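PDB 6I2M: kelch repeat and BTB domain-containing protein A55 from Vaccinia virus WR, which probably acts as a substrate-specific adapter of CUL3-containing E3 ubiquitin ligases, recruiting host proteins for ubiquitination and proteasomal degradation. Local coordinates for residues S85-N88 against D89-K92; D68-S71 against V72-I76; T97-F100 against L101-G104. All blocks are in the same frame, centred on the assembly; numbering follows the deposited sequence.

All three contacts are local and lie in the BTB domain of a chain holding the N-terminal BTB and BACK part of the protein, without the Kelch repeats. Interaction 2 opens helix 69-79; interaction 1 leads into helix 91-101 and interaction 3 closes it, the two ends of one helix, with centres about 15 Å apart. Interactions 2 and 3 meet directly, their centres about 11 Å apart: S71 OG is hydrogen-bonded to T97 OG1 at 3.0 Å, and V72 CG2 packs 3.6 Å from T97 CG2. Interaction 1 touches neither, its nearest atoms being about 5 Å from interaction 2. Interaction 3 also borders another protein chain, consistent with the CUL3-binding role of the BTB domain.

Interaction 1: S85-N88 against D89-K92; sequences SLTN and DNVK
The L86 side chain lies across V91 at about a right angle, with CD2 of L86 3.7 Å from CG1 of V91 and CB of L86 touching the same methyl. The leucine CG stands anti to its carbonyl carbon (chi1 -55°), which sets the branch beside its own backbone N, where it meets V91; E109, C110 and Y113 of helix 104-116 pack on L86, and V91 touches Y113 as well. Polar atoms take over on another side of the turn. N90 folds back over T87: the T87 amide donates to OD1 of N90 at 3.1 Å, arriving tilted from the carbonyl plane of the amide. The two side chains cross at a slant, with T87 OG1 2.9 Å from N90 ND2, although the angle there is too poor for a hydrogen bond.

This is the turn through which the loop after helix 69-79 enters helix 91-101 of the BTB domain. The T87 carbonyl accepts from V91 N at 3.1 Å, the first i to i+4 bond here, and more weakly from N90 N. Two amides therefore converge on one oxygen, while CG1 of V91 closes to 3.3 Å from T87 O. Beyond the turn, N88 ND2 makes a weak hydrogen bond to N122 OD1, and K92 NZ forms a salt bridge with D125 OD1, tying the start of the helix to helix 120-132.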
loop_
_atom_site.group_PDB
_atom_site.type_symbol
_atom_site.label_atom_id
_atom_site.label_comp_id
_atom_site.label_asym_id
_atom_site.label_seq_id
_atom_site.Cartn_x
_atom_site.Cartn_y
_atom_site.Cartn_z
ATOM N N SER A 85 16.119 -2.992 7.887
ATOM C CA SER A 85 17.445 -3.619 7.902
ATOM C C SER A 85 17.858 -3.882 9.360
ATOM O O SER A 85 18.647 -3.133 9.945
ATOM C CB SER A 85 18.463 -2.746 7.173
ATOM O OG SER A 85 18.079 -2.519 5.827
ATOM N N LEU A 86 17.278 -4.942 9.945
ATOM C CA LEU A 86 17.471 -5.354 11.338
ATOM C C LEU A 86 18.876 -5.893 11.630
ATOM O O LEU A 86 19.360 -6.778 10.922
ATOM C CB LEU A 86 16.415 -6.403 11.742
ATOM C CG LEU A 86 14.946 -6.023 11.545
ATOM C CD1 LEU A 86 14.220 -7.073 10.728
ATOM C CD2 LEU A 86 14.251 -5.829 12.871
ATOM N N THR A 87 19.519 -5.352 12.684
ATOM C CA THR A 87 20.839 -5.757 13.195
ATOM C C THR A 87 20.798 -5.782 14.726
ATOM O O THR A 87 20.105 -4.960 15.325
ATOM C CB THR A 87 21.984 -4.867 12.667
ATOM O OG1 THR A 87 21.659 -3.489 12.840
ATOM C CG2 THR A 87 22.339 -5.152 11.214
ATOM N N ASN A 88 21.552 -6.710 15.351
ATOM C CA ASN A 88 21.633 -6.934 16.804
ATOM C C ASN A 88 21.815 -5.663 17.661
ATOM O O ASN A 88 21.355 -5.638 18.805
ATOM C CB ASN A 88 22.739 -7.951 17.123
ATOM C CG ASN A 88 22.771 -8.430 18.557
ATOM O OD1 ASN A 88 21.807 -9.005 19.075
ATOM N ND2 ASN A 88 23.890 -8.206 19.229
ATOM N N ASP A 89 22.469 -4.622 17.113
ATOM C CA ASP A 89 22.735 -3.371 17.824
ATOM C C ASP A 89 21.578 -2.361 17.801
ATOM O O ASP A 89 21.350 -1.702 18.818
ATOM C CB ASP A 89 24.033 -2.719 17.320
ATOM C CG ASP A 89 25.273 -3.563 17.545
ATOM O OD1 ASP A 89 25.685 -3.714 18.717
ATOM O OD2 ASP A 89 25.836 -4.067 16.550
ATOM N N ASN A 90 20.860 -2.227 16.663
ATOM C CA ASN A 90 19.765 -1.255 16.540
ATOM C C ASN A 90 18.378 -1.781 16.956
ATOM O O ASN A 90 17.534 -0.969 17.345
ATOM C CB ASN A 90 19.707 -0.633 15.131
ATOM C CG ASN A 90 19.459 -1.566 13.962
ATOM O OD1 ASN A 90 18.807 -2.612 14.064
ATOM N ND2 ASN A 90 19.947 -1.176 12.796
ATOM N N VAL A 91 18.142 -3.116 16.887
ATOM C CA VAL A 91 16.858 -3.771 17.225
ATOM C C VAL A 91 16.362 -3.451 18.647
ATOM O O VAL A 91 15.150 -3.415 18.875
ATOM C CB VAL A 91 16.840 -5.302 16.965
ATOM C CG1 VAL A 91 16.847 -5.605 15.473
ATOM C CG2 VAL A 91 17.976 -6.029 17.685
ATOM N N LYS A 92 17.300 -3.222 19.584
ATOM C CA LYS A 92 17.049 -2.875 20.981
ATOM C C LYS A 92 16.309 -1.531 21.070
ATOM O O LYS A 92 15.366 -1.399 21.852
ATOM C CB LYS A 92 18.393 -2.802 21.729
ATOM C CG LYS A 92 18.293 -2.892 23.244
ATOM C CD LYS A 92 19.671 -2.800 23.887
ATOM C CE LYS A 92 19.603 -2.847 25.393
ATOM N NZ LYS A 92 20.952 -2.746 26.009
#

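Interaction 2: D68-S71 against V72-I76; sequences DYQS and VNDLI
Between D68 and L75 the backbone bonds step regularly from residue i to i+4: V72 N to D68 O, N73 N to Y69 O, D74 N to Q70 O and L75 N to S71 O, all between 2.9 and 3.1 Å, as in the first turns of an alpha-helix. D68 occupies the N-cap of helix 69-79. Its CG stands anti to the backbone N (chi1 -179°), which lets OD1 swing back over the first turn and accept from S71 N at 2.9 Å through the anti lone pair.

Y69 and N73 lie side by side and point the same way. N73 CB sits 4.3 Å above one face of the tyrosine ring, displaced toward its rim, and the amide and ring planes differ by 40°. Q70 bends at chi2 (60°), bringing NE2 to within 3.1 Å of D74 OD1 with the amide and carboxylate planes steeply inclined to each other. L75 CG lies 3.3 Å from S71 O. On the buried side the S71 hydroxyl bonds to Y93 O and T97 OG1 of helix 91-101, while V72 and Y69 pack on I27 of strand 23-27.

Capping by D68 gives the S71 amide, which has no preceding helical carbonyl to bond, a carboxylate acceptor. A negative charge at this end of the helix would probably be stabilised by the helix dipole, and the S71 hydroxyl is satisfied within the interior by the adjoining helix.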
loop_
_atom_site.group_PDB
_atom_site.type_symbol
_atom_site.label_atom_id
_atom_site.label_comp_id
_atom_site.label_asym_id
_atom_site.label_seq_id
_atom_site.Cartn_x
_atom_site.Cartn_y
_atom_site.Cartn_z
ATOM N N ASP A 68 14.804 8.057 19.853
ATOM C CA ASP A 68 15.996 7.991 18.998
ATOM C C ASP A 68 15.649 8.340 17.540
ATOM O O ASP A 68 14.714 7.758 16.989
ATOM C CB ASP A 68 16.641 6.595 19.100
ATOM C CG ASP A 68 17.904 6.422 18.283
ATOM O OD1 ASP A 68 17.805 5.944 17.134
ATOM O OD2 ASP A 68 18.993 6.760 18.795
ATOM N N TYR A 69 16.401 9.288 16.928
ATOM C CA TYR A 69 16.187 9.767 15.553
ATOM C C TYR A 69 16.276 8.669 14.488
ATOM O O TYR A 69 15.334 8.523 13.708
ATOM C CB TYR A 69 17.117 10.950 15.194
ATOM C CG TYR A 69 17.152 11.275 13.711
ATOM C CD1 TYR A 69 16.034 11.797 13.064
ATOM C CD2 TYR A 69 18.295 11.040 12.953
ATOM C CE1 TYR A 69 16.051 12.068 11.697
ATOM C CE2 TYR A 69 18.327 11.319 11.586
ATOM C CZ TYR A 69 17.203 11.837 10.963
ATOM O OH TYR A 69 17.224 12.120 9.619
ATOM N N GLN A 70 17.412 7.935 14.429
ATOM C CA GLN A 70 17.643 6.861 13.455
ATOM C C GLN A 70 16.584 5.759 13.568
ATOM O O GLN A 70 16.213 5.167 12.555
ATOM C CB GLN A 70 19.076 6.301 13.574
ATOM C CG GLN A 70 19.549 5.445 12.384
ATOM C CD GLN A 70 19.563 6.163 11.048
ATOM O OE1 GLN A 70 19.982 7.322 10.927
ATOM N NE2 GLN A 70 19.111 5.476 10.009
ATOM N N SER A 71 16.067 5.532 14.793
ATOM C CA SER A 71 15.008 4.569 15.082
ATOM C C SER A 71 13.686 5.045 14.458
ATOM O O SER A 71 13.078 4.289 13.703
ATOM C CB SER A 71 14.862 4.375 16.588
ATOM O OG SER A 71 13.842 3.443 16.902
ATOM N N VAL A 72 13.276 6.309 14.738
ATOM C CA VAL A 72 12.052 6.938 14.212
ATOM C C VAL A 72 12.095 6.997 12.672
ATOM O O VAL A 72 11.124 6.595 12.030
ATOM C CB VAL A 72 11.754 8.329 14.861
ATOM C CG1 VAL A 72 10.535 9.000 14.232
ATOM C CG2 VAL A 72 11.556 8.214 16.368
ATOM N N ASN A 73 13.231 7.454 12.097
ATOM C CA ASN A 73 13.459 7.576 10.650
ATOM C C ASN A 73 13.290 6.240 9.914
ATOM O O ASN A 73 12.609 6.199 8.888
ATOM C CB ASN A 73 14.837 8.188 10.364
ATOM C CG ASN A 73 15.052 8.560 8.917
ATOM O OD1 ASN A 73 14.586 9.599 8.439
ATOM N ND2 ASN A 73 15.763 7.715 8.188
ATOM N N ASP A 74 13.889 5.155 10.448
ATOM C CA ASP A 74 13.801 3.812 9.869
ATOM C C ASP A 74 12.407 3.214 10.022
ATOM O O ASP A 74 11.987 2.437 9.163
ATOM C CB ASP A 74 14.870 2.877 10.460
ATOM C CG ASP A 74 16.298 3.170 10.026
ATOM O OD1 ASP A 74 16.489 4.030 9.132
ATOM O OD2 ASP A 74 17.224 2.539 10.575
ATOM N N LEU A 75 11.689 3.584 11.104
ATOM C CA LEU A 75 10.322 3.130 11.358
ATOM C C LEU A 75 9.350 3.767 10.371
ATOM O O LEU A 75 8.419 3.094 9.934
ATOM C CB LEU A 75 9.892 3.391 12.808
ATOM C CG LEU A 75 10.374 2.374 13.842
ATOM C CD1 LEU A 75 10.312 2.946 15.230
ATOM C CD2 LEU A 75 9.571 1.097 13.785
ATOM N N ILE A 76 9.587 5.045 9.990
ATOM C CA ILE A 76 8.787 5.758 8.985
ATOM C C ILE A 76 9.071 5.103 7.624
ATOM O O ILE A 76 8.136 4.866 6.861
ATOM C CB ILE A 76 9.031 7.298 8.998
ATOM C CG1 ILE A 76 8.565 7.917 10.334
ATOM C CG2 ILE A 76 8.339 8.001 7.810
ATOM C CD1 ILE A 76 9.302 9.179 10.734
#

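Interaction 3: T97-F100 against L101-G104; sequences TADF and LQIG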
loop_
_atom_site.group_PDB
_atom_site.type_symbol
_atom_site.label_atom_id
_atom_site.label_comp_id
_atom_site.label_asym_id
_atom_site.label_seq_id
_atom_site.Cartn_x
_atom_site.Cartn_y
_atom_site.Cartn_z
ATOM N N THR A 97 10.829 2.238 20.515
ATOM C CA THR A 97 10.136 3.306 19.796
ATOM C C THR A 97 8.848 2.770 19.155
ATOM O O THR A 97 7.826 3.461 19.178
ATOM C CB THR A 97 11.079 3.976 18.788
ATOM O OG1 THR A 97 12.364 4.182 19.384
ATOM C CG2 THR A 97 10.537 5.293 18.273
ATOM N N ALA A 98 8.898 1.534 18.603
ATOM C CA ALA A 98 7.749 0.864 17.988
ATOM C C ALA A 98 6.681 0.539 19.029
ATOM O O ALA A 98 5.497 0.540 18.699
ATOM C CB ALA A 98 8.190 -0.408 17.279
ATOM N N ASP A 99 7.100 0.273 20.284
ATOM C CA ASP A 99 6.212 -0.026 21.407
ATOM C C ASP A 99 5.469 1.229 21.869
ATOM O O ASP A 99 4.290 1.142 22.217
ATOM C CB ASP A 99 6.997 -0.658 22.569
ATOM C CG ASP A 99 6.153 -1.280 23.669
ATOM O OD1 ASP A 99 4.978 -1.624 23.401
ATOM O OD2 ASP A 99 6.674 -1.443 24.791
ATOM N N PHE A 100 6.157 2.391 21.863
ATOM C CA PHE A 100 5.600 3.691 22.238
ATOM C C PHE A 100 4.590 4.155 21.182
ATOM O O PHE A 100 3.460 4.501 21.531
ATOM C CB PHE A 100 6.726 4.733 22.429
ATOM C CG PHE A 100 6.256 6.157 22.636
ATOM C CD1 PHE A 100 6.178 7.044 21.569
ATOM C CD2 PHE A 100 5.883 6.607 23.897
ATOM C CE1 PHE A 100 5.725 8.351 21.756
ATOM C CE2 PHE A 100 5.435 7.916 24.085
ATOM C CZ PHE A 100 5.356 8.778 23.013
ATOM N N LEU A 101 5.002 4.154 19.897
ATOM C CA LEU A 101 4.165 4.565 18.766
ATOM C C LEU A 101 3.079 3.533 18.413
ATOM O O LEU A 101 2.172 3.839 17.639
ATOM C CB LEU A 101 5.026 4.926 17.539
ATOM C CG LEU A 101 5.942 6.152 17.682
ATOM C CD1 LEU A 101 7.089 6.091 16.695
ATOM C CD2 LEU A 101 5.166 7.460 17.528
ATOM N N GLN A 102 3.170 2.324 19.009
ATOM C CA GLN A 102 2.250 1.189 18.880
ATOM C C GLN A 102 1.994 0.757 17.424
ATOM O O GLN A 102 0.845 0.704 16.970
ATOM C CB GLN A 102 0.936 1.433 19.645
ATOM C CG GLN A 102 1.050 1.210 21.158
ATOM C CD GLN A 102 1.228 -0.239 21.566
ATOM O OE1 GLN A 102 0.757 -1.174 20.905
ATOM N NE2 GLN A 102 1.907 -0.454 22.682
ATOM N N ILE A 103 3.082 0.428 16.709
ATOM C CA ILE A 103 3.037 -0.086 15.340
ATOM C C ILE A 103 3.155 -1.617 15.408
ATOM O O ILE A 103 4.211 -2.145 15.767
ATOM C CB ILE A 103 4.034 0.609 14.350
ATOM C CG1 ILE A 103 4.142 -0.172 13.011
ATOM C CG2 ILE A 103 5.410 0.874 14.986
ATOM C CD1 ILE A 103 4.752 0.555 11.850
ATOM N N GLY A 104 2.042 -2.295 15.121
ATOM C CA GLY A 104 1.925 -3.750 15.161
ATOM C C GLY A 104 2.818 -4.494 14.191
ATOM O O GLY A 104 3.345 -5.561 14.520
#
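The C-terminus of helix 91-101 is a Schellman-like end with two hallmarks of that motif: a six-to-one backbone bond and a residue in the left-handed region. The bond runs from I103 N to A98 O at 3.1 Å, with the donor in the carbonyl plane, and Q102 supplies the reversal with a positive phi of 54°. The apolar contact that accompanies such motifs is present too, A98 CB lying 3.8 Å from I103 CG2. One step back, L101 N still makes the ordinary helical bond to T97 O at 3.0 Å.

L101 runs alongside T97 and points the same way, its CD1 3.9 Å from T97 CG2; its CG also meets the ring of F100, with F100 CD1 4.0 Å away. That ring packs edge-to-face with H66 and also meets aromatic rings of another protein's chain. Q102 folds its chain at chi2 (-70°), which turns the amide back along the D99 side chain, until NE2 stands 2.9 Å from D99 O. NE2 also approaches the D99 carboxylate, whose plane is turned 63° from that of the amide, but the angle is poor for a bond there. The carboxylate instead has a partner elsewhere: OD2 accepts from an aromatic side chain of the other protein.

I103 is the N-cap of helix 104-116, so the reversal joins two helices almost without a linker. T97, whose OG1 bonds to Y93 O, faces V72 and L75 of helix 69-79, L101 rests on Y45 and F46 of helix 44-49, and I103 packs on I79 at the far end of helix 69-79.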